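Side-chain contacts in 3-polyprenyl-4-hydroxybenzoate decarboxylase and related decarboxylases (Pelotomaculum thermopropionicum, PDB 6H6X), which is a prenylated-FMN-dependent UbiD-family decarboxylase that can also carboxylate 2-furoic acid to 2,5-furandicarboxylic acid: residues E305-L308 against L309-R313; K340-E343 against G344-K347. The protein carries 8 engineered substitutions. One frame throughout, in Å; residues are numbered along the deposited sequence.

Interaction 1: E305-L308 against L309-R313; sequences EAVL and LQTVR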
loop_
_atom_site.group_PDB
_atom_site.type_symbol
_atom_site.label_atom_id
_atom_site.label_comp_id
_atom_site.label_asym_id
_atom_site.label_seq_id
_atom_site.Cartn_x
_atom_site.Cartn_y
_atom_site.Cartn_z
ATOM N N GLU B 305 -10.357 7.995 15.546
ATOM C CA GLU B 305 -10.963 8.546 14.345
ATOM C C GLU B 305 -12.295 9.252 14.628
ATOM O O GLU B 305 -12.571 10.285 14.063
ATOM C CB GLU B 305 -11.168 7.491 13.289
ATOM C CG GLU B 305 -9.929 7.088 12.537
ATOM C CD GLU B 305 -10.156 5.923 11.553
ATOM O OE1 GLU B 305 -11.320 5.475 11.358
ATOM O OE2 GLU B 305 -9.167 5.453 10.930
ATOM N N ALA B 306 -13.123 8.706 15.504
ATOM C CA ALA B 306 -14.401 9.349 15.836
ATOM C C ALA B 306 -14.189 10.724 16.412
ATOM O O ALA B 306 -14.879 11.648 16.048
ATOM C CB ALA B 306 -15.192 8.518 16.814
ATOM N N VAL B 307 -13.245 10.832 17.327
ATOM C CA VAL B 307 -12.861 12.106 17.919
ATOM C C VAL B 307 -12.233 13.043 16.914
ATOM O O VAL B 307 -12.542 14.216 16.926
ATOM C CB VAL B 307 -11.890 11.913 19.107
ATOM C CG1 VAL B 307 -11.205 13.224 19.526
ATOM C CG2 VAL B 307 -12.658 11.313 20.290
ATOM N N LEU B 308 -11.355 12.528 16.046
ATOM C CA LEU B 308 -10.759 13.304 15.006
ATOM C C LEU B 308 -11.816 13.893 14.017
ATOM O O LEU B 308 -11.721 15.079 13.644
ATOM C CB LEU B 308 -9.718 12.486 14.250
ATOM C CG LEU B 308 -9.122 13.092 12.971
ATOM C CD1 LEU B 308 -8.230 14.266 13.358
ATOM C CD2 LEU B 308 -8.297 12.042 12.202
ATOM N N LEU B 309 -12.772 13.076 13.566
ATOM C CA LEU B 309 -13.849 13.559 12.687
ATOM C C LEU B 309 -14.585 14.730 13.297
ATOM O O LEU B 309 -14.800 15.747 12.621
ATOM C CB LEU B 309 -14.878 12.483 12.364
ATOM C CG LEU B 309 -15.958 12.850 11.328
ATOM C CD1 LEU B 309 -15.358 13.319 9.992
ATOM C CD2 LEU B 309 -16.842 11.637 11.076
ATOM N N GLN B 310 -14.981 14.589 14.563
ATOM C CA GLN B 310 -15.680 15.671 15.276
ATOM C C GLN B 310 -14.852 16.946 15.357
ATOM O O GLN B 310 -15.351 18.020 15.004
ATOM C CB GLN B 310 -16.072 15.286 16.713
ATOM C CG GLN B 310 -17.444 14.664 16.845
ATOM C CD GLN B 310 -17.745 14.257 18.280
ATOM O OE1 GLN B 310 -16.868 13.728 18.993
ATOM N NE2 GLN B 310 -18.990 14.503 18.723
ATOM N N THR B 311 -13.615 16.840 15.826
ATOM C CA THR B 311 -12.771 18.021 15.956
ATOM C C THR B 311 -12.555 18.757 14.635
ATOM O O THR B 311 -12.586 19.976 14.594
ATOM C CB THR B 311 -11.372 17.679 16.469
ATOM O OG1 THR B 311 -11.464 16.753 17.548
ATOM C CG2 THR B 311 -10.653 18.983 16.944
ATOM N N VAL B 312 -12.329 17.992 13.573
ATOM C CA VAL B 312 -12.123 18.565 12.288
ATOM C C VAL B 312 -13.425 19.177 11.767
ATOM O O VAL B 312 -13.374 20.244 11.195
ATOM C CB VAL B 312 -11.540 17.536 11.307
ATOM C CG1 VAL B 312 -11.464 18.089 9.902
ATOM C CG2 VAL B 312 -10.130 17.133 11.744
ATOM N N ARG B 313 -14.564 18.499 11.953
ATOM C CA ARG B 313 -15.873 19.011 11.490
ATOM C C ARG B 313 -16.251 20.382 12.131
ATOM O O ARG B 313 -16.776 21.238 11.437
ATOM C CB ARG B 313 -16.990 17.999 11.709
ATOM C CG ARG B 313 -18.197 18.201 10.778
ATOM C CD ARG B 313 -19.451 17.442 11.218
ATOM N NE ARG B 313 -19.332 15.970 11.150
ATOM C CZ ARG B 313 -19.319 15.250 10.027
ATOM N NH1 ARG B 313 -19.406 15.842 8.823
ATOM N NH2 ARG B 313 -19.220 13.915 10.101
#
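Val307 with Thr311 and Leu308 with Val312 make local, one-turn contacts, a largely buried set in helix 294-315, the helix that leads from the cofactor-binding part of the chain into the C-terminal domain. The backbone evidence is a regular i to i+4 ladder: Leu309 N to Glu305 O is 2.8 Å at 170°, and Val312 N to Leu308 O is 3.0 Å. On this ladder Thr311 adds the common side-chain motif in which a helical threonine hydroxyl bonds to the carbonyl one turn back. Its chi1 of -44° sets OG1 beside its own backbone N and anti to its carbonyl carbon, bringing OG1 to 2.8 Å from Val307 O. That oxygen is gripped twice, by Thr311 N and OG1 approaching from opposite faces of the carbonyl plane; the hydroxyl stands 36° out of it. Leu308 and Val312 run alongside each other off the same side of the helix, with Leu308 CD1 3.8 Å from Val312 CG2. Val312 CG2 also lies against the backbone, 3.2 Å from Leu308 O. Strand 319-324 and helix 345-356 receive this leucine-valine side, whereas Leu309 packs on Leu79 and Glu80 of helix 75-87.

Interaction 2: K340-E343 against G344-K347; sequences KKHE and GEAK
Glu345, in the first turn of helix 345-356, sends its carboxylate back across the loop that precedes it, where it meets the backbone of Lys341 and His342. The side chain starts with CG beside its own backbone N and then runs extended, its CG passing 3.4 Å from His342 O on the way. At the end, OE2 takes the N-H of His342 at 3.1 Å from His342 N, with an N-H...O angle of 152°. This donor stands well above the carboxylate plane, 68° out of it. The N-H of Lys341 is shared weakly between both oxygens, with Lys341 N 3.3 Å from Glu345 OE2. The other oxygen, OE1, has a partner in Thr318 OG1.

The ring of His342 is inclined by 66° to the carboxylate; its ND1 is 3.6 Å from Glu345 OE2, and Lys341 CB lies over one ring face, nearer its margin than its centre. Behind this arrangement is a type II turn from His342 to Glu345, closed by a weak bond from Glu345 N to His342 O. Gly344 serves as its third residue and as the helix N-cap; a CB here would run into the carbonyl O of Glu343, which calls for glycine. Lys340 and Glu343 pair within the loop itself: the lysine bends at chi3 and chi4 to bring NZ to 2.9 Å from Glu343 OE2, again above the carboxylate plane. Lys340 NZ also bonds to Ile421 O and to OG1 of Thr420, a residue of the calcium site.

The N-H groups of His342 and, weakly, Lys341, with Thr318 OG1, would thus be expected to stabilise the negative charge of buried Glu345, while the salt bridge holds Lys340 within the loop and its bonds to Thr420 and Ile421 join that loop to the segment carrying a calcium ligand.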
loop_
_atom_site.group_PDB
_atom_site.type_symbol
_atom_site.label_atom_id
_atom_site.label_comp_id
_atom_site.label_asym_id
_atom_site.label_seq_id
_atom_site.Cartn_x
_atom_site.Cartn_y
_atom_site.Cartn_z
ATOM N N LYS B 340 -13.779 20.663 -0.874
ATOM C CA LYS B 340 -13.237 22.007 -0.662
ATOM C C LYS B 340 -14.093 23.091 -1.375
ATOM O O LYS B 340 -14.408 22.918 -2.540
ATOM C CB LYS B 340 -11.770 22.074 -1.105
ATOM C CG LYS B 340 -11.165 23.458 -0.964
ATOM C CD LYS B 340 -9.647 23.461 -0.939
ATOM C CE LYS B 340 -9.071 23.035 -2.265
ATOM N NZ LYS B 340 -7.773 23.710 -2.485
ATOM N N LYS B 341 -14.440 24.175 -0.665
ATOM C CA LYS B 341 -15.159 25.359 -1.227
ATOM C C LYS B 341 -14.247 26.584 -1.298
ATOM O O LYS B 341 -14.324 27.322 -2.261
ATOM C CB LYS B 341 -16.364 25.792 -0.387
ATOM C CG LYS B 341 -17.305 24.702 0.093
ATOM C CD LYS B 341 -18.371 24.322 -0.891
ATOM C CE LYS B 341 -19.641 23.911 -0.135
ATOM N NZ LYS B 341 -20.687 23.360 -1.040
ATOM N N HIS B 342 -13.430 26.824 -0.273
ATOM C CA HIS B 342 -12.549 28.001 -0.220
ATOM C C HIS B 342 -11.123 27.547 -0.019
ATOM O O HIS B 342 -10.882 26.597 0.717
ATOM C CB HIS B 342 -12.981 28.958 0.903
ATOM C CG HIS B 342 -14.450 29.307 0.864
ATOM N ND1 HIS B 342 -15.395 28.690 1.665
ATOM C CD2 HIS B 342 -15.136 30.193 0.098
ATOM C CE1 HIS B 342 -16.591 29.189 1.403
ATOM N NE2 HIS B 342 -16.462 30.104 0.460
ATOM N N GLU B 343 -10.167 28.221 -0.650
ATOM C CA GLU B 343 -8.770 27.927 -0.357
ATOM C C GLU B 343 -8.648 28.300 1.109
ATOM O O GLU B 343 -9.430 29.134 1.605
ATOM C CB GLU B 343 -7.787 28.717 -1.225
ATOM C CG GLU B 343 -6.446 27.990 -1.420
ATOM C CD GLU B 343 -6.393 27.032 -2.638
ATOM O OE1 GLU B 343 -5.258 26.739 -3.088
ATOM O OE2 GLU B 343 -7.441 26.544 -3.152
ATOM N N GLY B 344 -7.726 27.655 1.817
ATOM C CA GLY B 344 -7.621 27.846 3.272
ATOM C C GLY B 344 -8.222 26.708 4.121
ATOM O O GLY B 344 -7.884 26.574 5.308
ATOM N N GLU B 345 -9.112 25.913 3.534
ATOM C CA GLU B 345 -9.689 24.780 4.228
ATOM C C GLU B 345 -8.668 23.684 4.595
ATOM O O GLU B 345 -8.783 23.104 5.649
ATOM C CB GLU B 345 -10.862 24.208 3.450
ATOM C CG GLU B 345 -12.077 25.122 3.505
ATOM C CD GLU B 345 -13.279 24.596 2.727
ATOM O OE1 GLU B 345 -13.362 23.391 2.434
ATOM O OE2 GLU B 345 -14.163 25.411 2.384
ATOM N N ALA B 346 -7.647 23.480 3.759
ATOM C CA ALA B 346 -6.646 22.469 4.012
ATOM C C ALA B 346 -5.898 22.785 5.289
ATOM O O ALA B 346 -5.841 21.919 6.177
ATOM C CB ALA B 346 -5.696 22.325 2.831
ATOM N N LYS B 347 -5.397 24.010 5.409
ATOM C CA LYS B 347 -4.710 24.472 6.632
ATOM C C LYS B 347 -5.543 24.349 7.883
ATOM O O LYS B 347 -5.038 23.912 8.926
ATOM C CB LYS B 347 -4.175 25.922 6.513
#

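Interaction 1 comes first along the chain, interaction 2 follows, and both belong to the C-terminal domain. Their centres are about 17 Å apart and their nearest atoms about 7 Å, so they do not touch directly. Between them the chain runs through strands 319-324 and 333-338, antiparallel neighbours in a mixed sheet. Helix 345-356 connects the two in space: it starts at interaction 2, and its later residues Ala352, Ala353 and Ser356 pack against interaction 1. Thr318, just beyond helix 294-315, gives a second connection by bonding to Glu345. Interaction 1 thus lies toward the cofactor, with the side chain of Val307 about 10 Å from the bound prenylated FMN, and interaction 2 beside the calcium site.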